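Local structure of 2-keto-3-deoxy-D-arabinonate dehydratase (Sulfolobus solfataricus, 2Q18) at residues I67-V76 with C187-V195. The protein catalyses the dehydration of 2-keto-3-deoxy-D-arabinonate to 2,5-dioxopentanoate, a step in the oxidation of D-arabinonate to 2-oxoglutarate, with magnesium or calcium as cofactor. Sequence-based numbering, arbitrary orientation.
Sequences ITKPIDPPEV and CCAFGPVIV
The carbonyl oxygen Thr-68 O is bridged to Phe-190 O by water 2, which donates to both and lies 2.8 Å from Thr-68 O. Water 1 is 2.7 Å from Thr-68 O and also within hydrogen-bonding distance of Pro-192 O. It has more acceptors around it than protons to give, so these two bonds need not both be made at once. The contact is buried within the FAH-family fold. Here the proline-rich linker 68-75, between strands 65-67 and 76-80, packs against strand 188-195, which turns a corner at Pro-192, after a cis peptide bond.

Most of the rest is apolar packing. Phe-190 CG sits between its own backbone N and carbonyl carbon (chi1 72°), which swings the ring toward the linker. Lys-69, Pro-70 and Pro-73 meet the ring obliquely, with Pro-70 CD 3.5 Å from Phe-190 CE1. Ile-71 O lies near the ring plane at its edge, 3.3 Å from Phe-190 CZ. Lys-69 gives the ring its aliphatic chain, while its NZ leads away and bonds to Pro-121 O and Cys-124 O. Met-162 of strand 156-167 also touches the ring.

Past the corner, Ile-194 CG1 lies against Pro-70 CG, and Ile-194 CD1 meets Ile-71 CG2 at 3.6 Å, the two isoleucine side chains crossing at about a right angle. Toward the metal site, Val-76 CG1 meets Cys-188 SG; the Cys-188 side chain is about 6 Å from that of the magnesium ligand Asp-164. At the other end, Ile-67 CD1 rests 4.2 Å from Pro-192 CB.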
ATOM      1  N   ILE A  67       8.611 -11.678  22.275  1.00 23.24           N
ATOM      2  CA  ILE A  67       9.019 -10.291  22.486  1.00 23.46           C
ATOM      3  C   ILE A  67      10.175  -9.933  21.541  1.00 23.73           C
ATOM      4  O   ILE A  67      10.986 -10.791  21.178  1.00 24.06           O
ATOM      5  CB  ILE A  67       9.355 -10.004  23.983  1.00 24.01           C
ATOM      6  CG1 ILE A  67       9.413  -8.495  24.259  1.00 23.49           C
ATOM      7  CG2 ILE A  67      10.640 -10.753  24.424  1.00 23.64           C
ATOM      8  CD1 ILE A  67       9.415  -8.119  25.741  1.00 22.82           C
ATOM      9  N   THR A  68      10.220  -8.679  21.110  1.00 23.49           N
ATOM     10  CA  THR A  68      11.258  -8.229  20.181  1.00 22.77           C
ATOM     11  C   THR A  68      11.611  -6.765  20.462  1.00 22.60           C
ATOM     12  O   THR A  68      11.307  -6.255  21.546  1.00 22.32           O
ATOM     13  CB  THR A  68      10.848  -8.498  18.694  1.00 22.86           C
ATOM     14  OG1 THR A  68      11.941  -8.186  17.820  1.00 24.72           O
ATOM     15  CG2 THR A  68       9.594  -7.699  18.288  1.00 21.07           C
ATOM     16  N   LYS A  69      12.270  -6.101  19.514  1.00 22.53           N
ATOM     17  CA  LYS A  69      12.475  -4.647  19.594  1.00 23.43           C
ATOM     18  C   LYS A  69      11.116  -3.979  19.786  1.00 22.30           C
ATOM     19  O   LYS A  69      10.175  -4.305  19.064  1.00 22.90           O
ATOM     20  CB  LYS A  69      13.114  -4.119  18.305  1.00 22.76           C
ATOM     21  CG  LYS A  69      14.547  -4.558  18.068  1.00 23.91           C
ATOM     22  CD  LYS A  69      15.038  -4.129  16.682  1.00 24.72           C
ATOM     23  CE  LYS A  69      14.502  -5.058  15.594  1.00 26.61           C
ATOM     24  NZ  LYS A  69      15.217  -4.894  14.317  1.00 27.91           N
ATOM     25  N   PRO A  70      10.990  -3.081  20.782  1.00 22.03           N
ATOM     26  CA  PRO A  70       9.711  -2.392  20.999  1.00 22.60           C
ATOM     27  C   PRO A  70       9.283  -1.460  19.851  1.00 22.52           C
ATOM     28  O   PRO A  70       8.086  -1.215  19.677  1.00 22.22           O
ATOM     29  CB  PRO A  70       9.939  -1.600  22.294  1.00 22.49           C
ATOM     30  CG  PRO A  70      11.407  -1.487  22.432  1.00 22.65           C
ATOM     31  CD  PRO A  70      12.003  -2.701  21.785  1.00 21.99           C
ATOM     32  N   ILE A  71      10.251  -0.944  19.094  1.00 22.38           N
ATOM     33  CA  ILE A  71       9.983  -0.160  17.880  1.00 22.07           C
ATOM     34  C   ILE A  71      11.027  -0.497  16.827  1.00 22.64           C
ATOM     35  O   ILE A  71      12.044  -1.128  17.132  1.00 21.98           O
ATOM     36  CB  ILE A  71      10.021   1.397  18.115  1.00 22.38           C
ATOM     37  CG1 ILE A  71      11.423   1.861  18.549  1.00 19.63           C
ATOM     38  CG2 ILE A  71       8.916   1.857  19.086  1.00 19.14           C
ATOM     39  CD1 ILE A  71      11.607   3.384  18.582  1.00 22.44           C
ATOM     40  N   ASP A  72      10.764  -0.081  15.592  1.00 22.57           N
ATOM     41  CA  ASP A  72      11.780  -0.044  14.549  1.00 23.81           C
ATOM     42  C   ASP A  72      12.313   1.388  14.476  1.00 23.91           C
ATOM     43  O   ASP A  72      11.675   2.253  13.871  1.00 23.53           O
ATOM     44  CB  ASP A  72      11.194  -0.473  13.193  1.00 24.02           C
ATOM     45  CG  ASP A  72      10.664  -1.905  13.204  1.00 28.32           C
ATOM     46  OD1 ASP A  72      11.399  -2.814  13.646  1.00 28.40           O
ATOM     47  OD2 ASP A  72       9.508  -2.125  12.765  1.00 32.29           O
ATOM     48  N   PRO A  73      13.484   1.653  15.097  1.00 23.61           N
ATOM     49  CA  PRO A  73      14.003   3.021  15.083  1.00 23.47           C
ATOM     50  C   PRO A  73      14.597   3.339  13.708  1.00 23.52           C
ATOM     51  O   PRO A  73      15.519   2.649  13.267  1.00 23.89           O
ATOM     52  CB  PRO A  73      15.091   2.995  16.158  1.00 23.73           C
ATOM     53  CG  PRO A  73      15.571   1.572  16.174  1.00 23.31           C
ATOM     54  CD  PRO A  73      14.394   0.715  15.785  1.00 23.02           C
ATOM     55  N   PRO A  74      14.065   4.366  13.019  1.00 23.83           N
ATOM     56  CA  PRO A  74      14.548   4.609  11.661  1.00 22.62           C
ATOM     57  C   PRO A  74      16.049   4.885  11.625  1.00 21.45           C
ATOM     58  O   PRO A  74      16.720   4.504  10.668  1.00 21.06           O
ATOM     59  CB  PRO A  74      13.738   5.829  11.204  1.00 22.76           C
ATOM     60  CG  PRO A  74      12.517   5.821  12.083  1.00 25.60           C
ATOM     61  CD  PRO A  74      13.020   5.330  13.413  1.00 23.77           C
ATOM     62  N   GLU A  75      16.565   5.517  12.677  1.00 21.04           N
ATOM     63  CA  GLU A  75      17.998   5.759  12.817  1.00 21.47           C
ATOM     64  C   GLU A  75      18.411   5.533  14.255  1.00 20.89           C
ATOM     65  O   GLU A  75      17.639   5.805  15.178  1.00 21.46           O
ATOM     66  CB  GLU A  75      18.368   7.192  12.391  1.00 21.24           C
ATOM     67  CG  GLU A  75      18.082   7.485  10.923  1.00 20.62           C
ATOM     68  CD  GLU A  75      18.474   8.894  10.486  1.00 22.81           C
ATOM     69  OE1 GLU A  75      19.113   9.636  11.267  1.00 23.29           O
ATOM     70  OE2 GLU A  75      18.139   9.248   9.340  1.00 21.80           O
ATOM     71  N   VAL A  76      19.627   5.026  14.440  1.00 20.98           N
ATOM     72  CA  VAL A  76      20.217   4.928  15.773  1.00 21.22           C
ATOM     73  C   VAL A  76      21.556   5.648  15.773  1.00 20.67           C
ATOM     74  O   VAL A  76      22.419   5.385  14.935  1.00 21.07           O
ATOM     75  CB  VAL A  76      20.400   3.461  16.255  1.00 20.25           C
ATOM     76  CG1 VAL A  76      20.944   3.437  17.679  1.00 21.46           C
ATOM     77  CG2 VAL A  76      19.083   2.694  16.188  1.00 20.76           C
ATOM     78  N   CYS A 187      24.887  -5.332  15.777  1.00 23.84           N
ATOM     79  CA  CYS A 187      25.810  -4.442  16.497  1.00 22.85           C
ATOM     80  C   CYS A 187      25.131  -3.708  17.647  1.00 22.84           C
ATOM     81  O   CYS A 187      25.784  -3.001  18.425  1.00 22.13           O
ATOM     82  CB  CYS A 187      26.407  -3.417  15.539  1.00 23.81           C
ATOM     83  SG  CYS A 187      25.189  -2.217  14.890  1.00 22.06           S
ATOM     84  N   CYS A 188      23.820  -3.881  17.755  1.00 23.58           N
ATOM     85  CA  CYS A 188      23.013  -3.024  18.601  1.00 23.36           C
ATOM     86  C   CYS A 188      21.790  -3.763  19.144  1.00 23.18           C
ATOM     87  O   CYS A 188      21.102  -4.453  18.392  1.00 23.40           O
ATOM     88  CB  CYS A 188      22.561  -1.823  17.753  1.00 24.64           C
ATOM     89  SG  CYS A 188      21.658  -0.617  18.641  1.00 29.36           S
ATOM     90  N   ALA A 189      21.517  -3.609  20.442  1.00 22.94           N
ATOM     91  CA  ALA A 189      20.327  -4.196  21.062  1.00 22.87           C
ATOM     92  C   ALA A 189      19.640  -3.202  21.977  1.00 22.56           C
ATOM     93  O   ALA A 189      20.306  -2.405  22.632  1.00 23.70           O
ATOM     94  CB  ALA A 189      20.688  -5.449  21.845  1.00 22.89           C
ATOM     95  N   PHE A 190      18.310  -3.254  22.040  1.00 22.27           N
ATOM     96  CA  PHE A 190      17.577  -2.358  22.935  1.00 22.34           C
ATOM     97  C   PHE A 190      16.234  -2.903  23.398  1.00 22.27           C
ATOM     98  O   PHE A 190      15.636  -3.758  22.751  1.00 22.38           O
ATOM     99  CB  PHE A 190      17.426  -0.943  22.330  1.00 22.12           C
ATOM    100  CG  PHE A 190      16.453  -0.861  21.182  1.00 22.62           C
ATOM    101  CD1 PHE A 190      15.139  -0.450  21.397  1.00 21.98           C
ATOM    102  CD2 PHE A 190      16.857  -1.170  19.889  1.00 20.66           C
ATOM    103  CE1 PHE A 190      14.232  -0.365  20.333  1.00 21.54           C
ATOM    104  CE2 PHE A 190      15.957  -1.091  18.821  1.00 23.02           C
ATOM    105  CZ  PHE A 190      14.645  -0.689  19.048  1.00 21.83           C
ATOM    106  N   GLY A 191      15.766  -2.374  24.524  1.00 23.32           N
ATOM    107  CA  GLY A 191      14.530  -2.815  25.145  1.00 24.31           C
ATOM    108  C   GLY A 191      14.754  -3.153  26.610  1.00 25.31           C
ATOM    109  O   GLY A 191      15.654  -2.592  27.242  1.00 25.85           O
ATOM    110  N   PRO A 192      13.943  -4.077  27.166  1.00 25.03           N
ATOM    111  CA  PRO A 192      12.849  -4.792  26.495  1.00 24.88           C
ATOM    112  C   PRO A 192      11.616  -3.914  26.278  1.00 24.59           C
ATOM    113  O   PRO A 192      10.695  -4.307  25.557  1.00 24.71           O
ATOM    114  CB  PRO A 192      12.524  -5.944  27.457  1.00 24.57           C
ATOM    115  CG  PRO A 192      13.021  -5.504  28.787  1.00 26.16           C
ATOM    116  CD  PRO A 192      14.104  -4.486  28.577  1.00 25.19           C
ATOM    117  N   VAL A 193      11.614  -2.743  26.906  1.00 24.83           N
ATOM    118  CA  VAL A 193      10.521  -1.785  26.802  1.00 24.81           C
ATOM    119  C   VAL A 193      11.045  -0.389  26.486  1.00 25.36           C
ATOM    120  O   VAL A 193      12.232  -0.096  26.673  1.00 25.54           O
ATOM    121  CB  VAL A 193       9.684  -1.701  28.114  1.00 25.22           C
ATOM    122  CG1 VAL A 193       8.916  -2.999  28.373  1.00 26.01           C
ATOM    123  CG2 VAL A 193      10.572  -1.336  29.319  1.00 24.69           C
ATOM    124  N   ILE A 194      10.155   0.471  26.006  1.00 25.16           N
ATOM    125  CA  ILE A 194      10.405   1.905  26.029  1.00 25.53           C
ATOM    126  C   ILE A 194       9.488   2.482  27.090  1.00 25.85           C
ATOM    127  O   ILE A 194       8.279   2.251  27.064  1.00 25.97           O
ATOM    128  CB  ILE A 194      10.138   2.568  24.665  1.00 26.14           C
ATOM    129  CG1 ILE A 194      11.166   2.085  23.637  1.00 26.13           C
ATOM    130  CG2 ILE A 194      10.175   4.102  24.788  1.00 24.21           C
ATOM    131  CD1 ILE A 194      10.697   2.217  22.215  1.00 28.70           C
ATOM    132  N   VAL A 195      10.062   3.212  28.038  1.00 26.36           N
ATOM    133  CA  VAL A 195       9.259   3.832  29.080  1.00 27.33           C
ATOM    134  C   VAL A 195       9.024   5.293  28.727  1.00 29.11           C
ATOM    135  O   VAL A 195       9.936   5.982  28.266  1.00 29.17           O
ATOM    136  CB  VAL A 195       9.884   3.674  30.504  1.00 27.67           C
ATOM    137  CG1 VAL A 195      10.233   2.204  30.780  1.00 24.56           C
ATOM    138  CG2 VAL A 195      11.115   4.564  30.688  1.00 26.24           C
TER
HETATM  139  O   HOH W   1       9.494  -5.123  23.149  1.00 21.83           O
HETATM  140  O   HOH W   2      13.517  -5.501  23.140  1.00 22.84           O